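Side-chain contacts in beta 1-3 glucanase (Clostridium beijerinckii NCIMB 8052, PDB 5H4E), which probably hydrolyses the beta-1,3-glycosidic bonds of glucans as a glycoside hydrolase of family 64: residues L11-N16 against M97-G102; N187-S192 against K198-S203; H224-Y229 against E281-N286. One frame throughout, in Å; residues are numbered along the deposited sequence.

In the fold
All three contacts lie within one chain and follow one another in sequence without overlapping. Interaction 1 joins two beta-sheets, while interactions 2 and 3 belong to the part of the chain where helices carry more of the packing. The centres of interactions 1 and 3 are about 33 Å apart, on opposite sides of the chain's centre; interaction 2 is about 24 Å from the first and 21 Å from the third, centre to centre. Interactions 2 and 3 come within about 8 Å at their nearest atoms and share Phe197 as a neighbour: its carbonyl oxygen bonds Tyr189 OH and its ring meets Tyr225 edge-to-face. None of the three can be tied to the active site.

Interaction 1. Residues L11-N16 against M97-G102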
# COMPACT_ATOMS: atom_id res chain seq x y z
N LEU A 11 -13.05 -2.80 -14.11
CA LEU A 11 -12.58 -1.69 -13.30
C LEU A 11 -12.81 -0.38 -14.07
O LEU A 11 -12.15 -0.13 -15.08
CB LEU A 11 -11.11 -1.88 -12.95
CG LEU A 11 -10.77 -3.25 -12.36
CD1 LEU A 11 -9.28 -3.38 -12.19
CD2 LEU A 11 -11.48 -3.49 -11.02
N GLN A 12 -13.75 0.44 -13.61
CA GLN A 12 -14.12 1.65 -14.33
C GLN A 12 -13.42 2.87 -13.73
O GLN A 12 -13.58 3.14 -12.55
CB GLN A 12 -15.64 1.86 -14.28
CG GLN A 12 -16.12 3.18 -14.85
CD GLN A 12 -16.05 3.20 -16.37
OE1 GLN A 12 -16.67 2.37 -17.04
NE2 GLN A 12 -15.26 4.11 -16.92
N VAL A 13 -12.63 3.59 -14.54
CA VAL A 13 -12.05 4.84 -14.05
C VAL A 13 -13.09 5.94 -14.14
O VAL A 13 -13.75 6.10 -15.18
CB VAL A 13 -10.77 5.26 -14.83
CG1 VAL A 13 -10.18 6.55 -14.24
CG2 VAL A 13 -9.72 4.15 -14.79
N LYS A 14 -13.27 6.68 -13.05
CA LYS A 14 -14.16 7.84 -13.05
C LYS A 14 -13.38 9.13 -12.75
O LYS A 14 -12.72 9.25 -11.72
CB LYS A 14 -15.29 7.66 -12.03
CG LYS A 14 -16.28 8.80 -12.00
CD LYS A 14 -17.24 8.76 -13.18
CE LYS A 14 -18.20 9.94 -13.13
NZ LYS A 14 -18.67 10.17 -11.72
N ASN A 15 -13.49 10.09 -13.66
CA ASN A 15 -12.78 11.37 -13.55
C ASN A 15 -13.50 12.34 -12.63
O ASN A 15 -14.53 12.92 -13.01
CB ASN A 15 -12.62 11.96 -14.96
CG ASN A 15 -11.78 13.23 -15.00
OD1 ASN A 15 -11.46 13.83 -13.97
ND2 ASN A 15 -11.43 13.66 -16.20
N ASN A 16 -12.98 12.53 -11.42
CA ASN A 16 -13.58 13.46 -10.46
C ASN A 16 -12.65 14.64 -10.16
O ASN A 16 -12.67 15.19 -9.06
CB ASN A 16 -13.95 12.75 -9.16
CG ASN A 16 -15.04 11.71 -9.36
OD1 ASN A 16 -15.98 11.93 -10.13
ND2 ASN A 16 -14.92 10.58 -8.67
N MET A 97 -3.02 -1.32 -10.51
CA MET A 97 -3.53 -0.45 -11.57
C MET A 97 -2.98 0.95 -11.35
O MET A 97 -3.48 1.67 -10.50
CB MET A 97 -5.06 -0.41 -11.59
CG MET A 97 -5.63 0.45 -12.71
SD MET A 97 -7.42 0.20 -12.82
CE MET A 97 -7.83 1.02 -14.35
N TYR A 98 -1.95 1.32 -12.10
CA TYR A 98 -1.39 2.67 -12.00
C TYR A 98 -2.26 3.64 -12.79
O TYR A 98 -2.61 3.36 -13.93
CB TYR A 98 0.05 2.73 -12.56
CG TYR A 98 1.10 2.00 -11.75
CD1 TYR A 98 1.75 2.64 -10.71
CD2 TYR A 98 1.46 0.70 -12.07
CE1 TYR A 98 2.72 1.99 -9.97
CE2 TYR A 98 2.42 0.04 -11.33
CZ TYR A 98 3.06 0.69 -10.29
OH TYR A 98 4.02 0.05 -9.55
N ILE A 99 -2.60 4.77 -12.18
CA ILE A 99 -3.39 5.78 -12.84
C ILE A 99 -2.66 7.11 -12.69
O ILE A 99 -2.49 7.59 -11.57
CB ILE A 99 -4.82 5.87 -12.27
CG1 ILE A 99 -5.53 4.52 -12.44
CG2 ILE A 99 -5.62 6.99 -12.98
CD1 ILE A 99 -6.84 4.42 -11.72
N SER A 100 -2.19 7.68 -13.80
CA SER A 100 -1.41 8.91 -13.74
C SER A 100 -2.11 10.04 -14.48
O SER A 100 -2.96 9.81 -15.34
CB SER A 100 -0.00 8.71 -14.31
OG SER A 100 -0.05 8.28 -15.66
N TYR A 101 -1.77 11.27 -14.10
CA TYR A 101 -2.35 12.46 -14.69
C TYR A 101 -1.31 13.15 -15.59
O TYR A 101 -0.13 13.19 -15.24
CB TYR A 101 -2.80 13.43 -13.58
CG TYR A 101 -3.97 13.01 -12.72
CD1 TYR A 101 -4.87 12.01 -13.13
CD2 TYR A 101 -4.22 13.66 -11.52
CE1 TYR A 101 -5.96 11.66 -12.33
CE2 TYR A 101 -5.29 13.32 -10.72
CZ TYR A 101 -6.16 12.34 -11.13
OH TYR A 101 -7.22 12.03 -10.30
N GLY A 102 -1.75 13.69 -16.73
CA GLY A 102 -0.87 14.51 -17.56
C GLY A 102 0.01 13.73 -18.52
O GLY A 102 0.14 14.08 -19.69
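Met97 reaches from its strand between Leu11 and Val13 and meets both with the end of its side chain. Its methyl CE lies 3.7 Å from Val13 CG2, while its sulfur SD is 4.1 Å from Leu11 CD1. The thioether is extended, with CG anti to the backbone N (chi1 -178°) and the later torsions also near 180°, which carries SD and CE across to the other strand. The Leu11 and Met97 side chains lie alongside one another, pointing opposite ways. Val13 CG2 serves a second partner, Ile99 CD1, at 4.2 Å, so one methyl branch touches two residues of the facing strand.

Further out, Met97 also touches Ile371 and Met141, the latter shared with Leu11, and Ile99 packs on Ile26. Backbone bonds from Leu11 to Ala87 and from Gln12 to Ile371 fix strand 9-16 between its two neighbours. On the far face, Gln12 NE2 makes an almost straight bond to Val13 O at 3.0 Å and a second one to Ser85 OG on the neighbouring segment.

The strand axes pass 10.7 Å apart at -23°, and the contact is buried and apolar, consistent with the face-to-face sheet packing of a beta-sandwich, a mixed sheet against a curled antiparallel one.

Interaction 2. Residues N187-S192 against K198-S203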
# COMPACT_ATOMS: atom_id res chain seq x y z
N ASN A 187 -3.02 21.01 2.89
CA ASN A 187 -2.98 22.07 3.89
C ASN A 187 -3.31 21.55 5.29
O ASN A 187 -2.63 21.88 6.25
CB ASN A 187 -3.94 23.20 3.51
CG ASN A 187 -3.50 23.95 2.26
OD1 ASN A 187 -2.30 24.03 1.96
ND2 ASN A 187 -4.45 24.51 1.53
N ALA A 188 -4.37 20.75 5.39
CA ALA A 188 -4.75 20.16 6.67
C ALA A 188 -3.65 19.30 7.25
O ALA A 188 -3.38 19.37 8.44
CB ALA A 188 -6.01 19.34 6.53
N TYR A 189 -3.00 18.50 6.41
CA TYR A 189 -1.90 17.66 6.88
C TYR A 189 -0.83 18.51 7.57
O TYR A 189 -0.43 18.23 8.70
CB TYR A 189 -1.27 16.85 5.72
CG TYR A 189 -0.11 15.98 6.16
CD1 TYR A 189 1.17 16.52 6.31
CD2 TYR A 189 -0.28 14.64 6.44
CE1 TYR A 189 2.23 15.75 6.72
CE2 TYR A 189 0.79 13.85 6.86
CZ TYR A 189 2.04 14.42 7.00
OH TYR A 189 3.10 13.67 7.42
N LYS A 190 -0.37 19.55 6.87
CA LYS A 190 0.70 20.41 7.39
C LYS A 190 0.33 21.00 8.76
O LYS A 190 1.16 21.04 9.67
CB LYS A 190 1.00 21.53 6.37
CG LYS A 190 2.16 22.47 6.74
CD LYS A 190 3.51 21.74 6.95
CE LYS A 190 4.08 21.12 5.67
NZ LYS A 190 4.59 22.11 4.64
N ASN A 191 -0.92 21.41 8.91
CA ASN A 191 -1.40 21.99 10.16
C ASN A 191 -1.64 20.97 11.28
O ASN A 191 -1.62 21.32 12.45
CB ASN A 191 -2.69 22.77 9.91
CG ASN A 191 -2.43 24.07 9.16
OD1 ASN A 191 -1.54 24.83 9.53
ND2 ASN A 191 -3.21 24.32 8.11
N SER A 192 -1.86 19.71 10.91
CA SER A 192 -2.23 18.69 11.89
C SER A 192 -1.06 17.96 12.56
O SER A 192 -1.00 17.88 13.78
CB SER A 192 -3.15 17.64 11.23
OG SER A 192 -3.41 16.56 12.11
N LYS A 198 5.94 16.94 9.52
CA LYS A 198 5.50 18.04 8.67
C LYS A 198 6.25 18.13 7.33
O LYS A 198 5.63 18.42 6.30
CB LYS A 198 5.64 19.38 9.41
CG LYS A 198 4.63 19.57 10.54
CD LYS A 198 4.51 21.04 10.93
CE LYS A 198 3.46 21.26 12.03
NZ LYS A 198 4.02 20.90 13.34
N SER A 199 7.55 17.88 7.33
CA SER A 199 8.33 18.09 6.10
C SER A 199 8.21 16.91 5.14
O SER A 199 8.87 16.87 4.11
CB SER A 199 9.80 18.36 6.41
OG SER A 199 10.48 17.21 6.87
N LEU A 200 7.35 15.94 5.48
CA LEU A 200 7.03 14.87 4.54
C LEU A 200 6.27 15.45 3.35
O LEU A 200 6.21 14.83 2.28
CB LEU A 200 6.20 13.78 5.22
CG LEU A 200 6.98 12.97 6.26
CD1 LEU A 200 6.07 11.91 6.94
CD2 LEU A 200 8.23 12.33 5.65
N VAL A 201 5.67 16.62 3.55
CA VAL A 201 4.94 17.32 2.51
C VAL A 201 5.87 17.91 1.46
O VAL A 201 6.75 18.72 1.79
CB VAL A 201 4.10 18.48 3.08
CG1 VAL A 201 3.36 19.21 1.96
CG2 VAL A 201 3.14 17.98 4.11
N HIS A 202 5.68 17.51 0.21
CA HIS A 202 6.32 18.18 -0.92
C HIS A 202 5.21 18.73 -1.78
O HIS A 202 4.04 18.46 -1.51
CB HIS A 202 7.21 17.21 -1.72
CG HIS A 202 8.42 16.74 -0.95
ND1 HIS A 202 9.71 16.92 -1.40
CD2 HIS A 202 8.52 16.12 0.25
CE1 HIS A 202 10.56 16.42 -0.52
NE2 HIS A 202 9.86 15.93 0.49
N SER A 203 5.55 19.50 -2.81
CA SER A 203 4.51 20.11 -3.61
C SER A 203 3.75 19.06 -4.44
O SER A 203 2.56 19.24 -4.72
CB SER A 203 5.11 21.20 -4.52
OG SER A 203 6.00 20.62 -5.46
O HOH W 1 6.79 21.24 3.05
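Val201 O takes a 2.8 Å hydrogen bond from a water, and that water in turn accepts one from Lys190 NZ at 2.9 Å, bridging helix 182-192 to segment 198-203, beyond the short helix 195-198. To get there Lys190 curls: CG leaves anti to the backbone N (chi1 -177°), and the chain then bends at each later torsion. The curl lays Lys190 CE 3.2 Å from Lys198 O and 3.6 Å from Val201 CG2.

Lys198 O also closes a type I beta turn by accepting from Val201 N. Helix 182-192 thus packs against the turn Lys198-Val201, so the chain, after helix 195-198, comes back against residues 189-190 of helix 182-192. Lys198 itself lies roughly perpendicular to the Lys190 side chain and runs over the Lys190 backbone, Lys198 CE lying 3.3 Å from Lys190 O; its ammonium makes a weak bond to Val193 O, where the negative end of helix 182-192 would probably suit a positive charge.

Tyr189 fills the apolar side. Val201 CG2 approaches the Tyr189 ring obliquely, 3.3 Å from Tyr189 CD1, a tight fit, and Leu200 CD1 touches the phenol oxygen, Tyr189 OH, at 3.5 Å. That hydroxyl bonds Phe197 O, which fixes the ring's outer end, while Phe336 of helix 332-339 meets the ring edge-to-face.

Interaction 3. Residues H224-Y229 against E281-N286; sequences HYFDSY and EVLLGN
Of the residues in 224-229 it is Phe226 that meets Val282 and Leu283, and its neighbours set the turn that presents it. His224 opens a type I beta turn, its O accepting from Asp227 N; its ring adds a second tie, His224 ND1 donating to Asp227 OD2 at 2.9 Å. That bond is bent, 146° at the hydrogen, and reaches OD2 from above the carboxylate plane.

Tyr225 comes next and lays CE2 4.0 Å above one face of the Phe226 ring, toward its rim, while its own hydroxyl bonds Ala330 N. Phe226 presents the opposite face to Val282: methyl CG1 of Val282 stands 3.9 Å from the ring centroid and only 9° off the normal, a well-centred CH-pi contact. Val282 CG1 lies anti to its own backbone N (chi1 165°), which turns this branch to the Phe226 face. Leu283 takes the edge instead, its CD2 near the ring plane and 3.7 Å from Phe226 CE2. The ring therefore has helix 279-284 against both a face and an edge.

Asp227 begins helix 227-236, and its OD1 bonds Thr279 OG1, an atom that also accepts from Phe226 N.

Across the two segments the attraction is thus dispersion with a CH-pi component, weaker in direction than a hydrogen bond although Val282 CG1 sits centrally over the ring; the polar bonds to Thr279 probably supply the precise registration of the turn against the start of helix 279-284.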
# COMPACT_ATOMS: atom_id res chain seq x y z
N HIS A 224 15.50 7.55 14.27
CA HIS A 224 15.38 6.87 15.55
C HIS A 224 14.09 7.21 16.29
O HIS A 224 14.00 7.04 17.50
CB HIS A 224 16.60 7.20 16.41
CG HIS A 224 17.89 6.80 15.77
ND1 HIS A 224 18.31 5.49 15.72
CD2 HIS A 224 18.82 7.53 15.11
CE1 HIS A 224 19.46 5.43 15.06
NE2 HIS A 224 19.79 6.65 14.69
N TYR A 225 13.09 7.68 15.54
CA TYR A 225 11.84 8.18 16.11
C TYR A 225 11.17 7.19 17.08
O TYR A 225 10.67 7.59 18.12
CB TYR A 225 10.87 8.55 14.99
CG TYR A 225 9.53 9.08 15.46
CD1 TYR A 225 9.42 10.29 16.14
CD2 TYR A 225 8.36 8.37 15.19
CE1 TYR A 225 8.19 10.77 16.57
CE2 TYR A 225 7.13 8.85 15.61
CZ TYR A 225 7.04 10.03 16.30
OH TYR A 225 5.81 10.48 16.71
N PHE A 226 11.19 5.91 16.75
CA PHE A 226 10.49 4.93 17.59
C PHE A 226 11.36 4.25 18.64
O PHE A 226 10.87 3.46 19.42
CB PHE A 226 9.85 3.85 16.72
CG PHE A 226 8.48 4.21 16.20
CD1 PHE A 226 7.36 4.08 17.01
CD2 PHE A 226 8.31 4.64 14.89
CE1 PHE A 226 6.09 4.40 16.53
CE2 PHE A 226 7.05 4.97 14.42
CZ PHE A 226 5.95 4.85 15.24
N ASP A 227 12.66 4.55 18.64
CA ASP A 227 13.64 3.77 19.40
C ASP A 227 13.37 3.67 20.91
O ASP A 227 13.41 2.58 21.47
CB ASP A 227 15.04 4.34 19.19
CG ASP A 227 15.61 4.00 17.82
OD1 ASP A 227 14.81 3.71 16.90
OD2 ASP A 227 16.85 4.01 17.68
N SER A 228 13.14 4.80 21.55
CA SER A 228 12.93 4.78 23.00
C SER A 228 11.68 3.97 23.36
O SER A 228 11.67 3.24 24.36
CB SER A 228 12.82 6.19 23.56
OG SER A 228 12.51 6.12 24.94
N TYR A 229 10.63 4.10 22.55
CA TYR A 229 9.37 3.40 22.79
C TYR A 229 9.60 1.91 22.61
O TYR A 229 9.18 1.11 23.44
CB TYR A 229 8.27 3.92 21.85
CG TYR A 229 6.90 3.24 21.93
CD1 TYR A 229 6.27 3.01 23.15
CD2 TYR A 229 6.22 2.87 20.77
CE1 TYR A 229 5.01 2.41 23.22
CE2 TYR A 229 4.96 2.27 20.82
CZ TYR A 229 4.36 2.05 22.06
OH TYR A 229 3.12 1.45 22.13
N GLU A 281 11.94 -0.74 10.62
CA GLU A 281 11.18 -1.98 10.56
C GLU A 281 9.75 -1.79 11.05
O GLU A 281 8.82 -2.43 10.55
CB GLU A 281 11.89 -3.07 11.36
CG GLU A 281 13.05 -3.66 10.57
CD GLU A 281 13.98 -4.53 11.40
OE1 GLU A 281 14.09 -4.30 12.62
OE2 GLU A 281 14.60 -5.44 10.81
N VAL A 282 9.56 -0.91 12.03
CA VAL A 282 8.21 -0.57 12.48
C VAL A 282 7.43 0.10 11.34
O VAL A 282 6.34 -0.34 10.97
CB VAL A 282 8.24 0.34 13.72
CG1 VAL A 282 6.87 1.01 13.97
CG2 VAL A 282 8.69 -0.46 14.93
N LEU A 283 8.02 1.14 10.77
CA LEU A 283 7.35 1.92 9.73
C LEU A 283 7.07 1.13 8.47
O LEU A 283 6.03 1.33 7.82
CB LEU A 283 8.19 3.16 9.39
CG LEU A 283 8.23 4.15 10.54
CD1 LEU A 283 9.27 5.22 10.29
CD2 LEU A 283 6.85 4.77 10.75
N LEU A 284 7.97 0.21 8.14
CA LEU A 284 7.89 -0.50 6.87
C LEU A 284 7.33 -1.91 6.97
O LEU A 284 6.87 -2.48 5.98
CB LEU A 284 9.26 -0.56 6.22
CG LEU A 284 9.83 0.81 5.84
CD1 LEU A 284 11.28 0.68 5.39
CD2 LEU A 284 8.99 1.47 4.77
N GLY A 285 7.37 -2.50 8.16
CA GLY A 285 6.83 -3.83 8.37
C GLY A 285 7.71 -4.92 7.76
O GLY A 285 7.24 -6.03 7.51
N ASN A 286 8.97 -4.60 7.53
CA ASN A 286 9.88 -5.56 6.90
C ASN A 286 10.92 -6.05 7.89
O ASN A 286 10.69 -6.00 9.09
CB ASN A 286 10.53 -4.93 5.67
CG ASN A 286 11.39 -3.74 6.00
OD1 ASN A 286 11.40 -3.24 7.12
ND2 ASN A 286 12.12 -3.26 5.01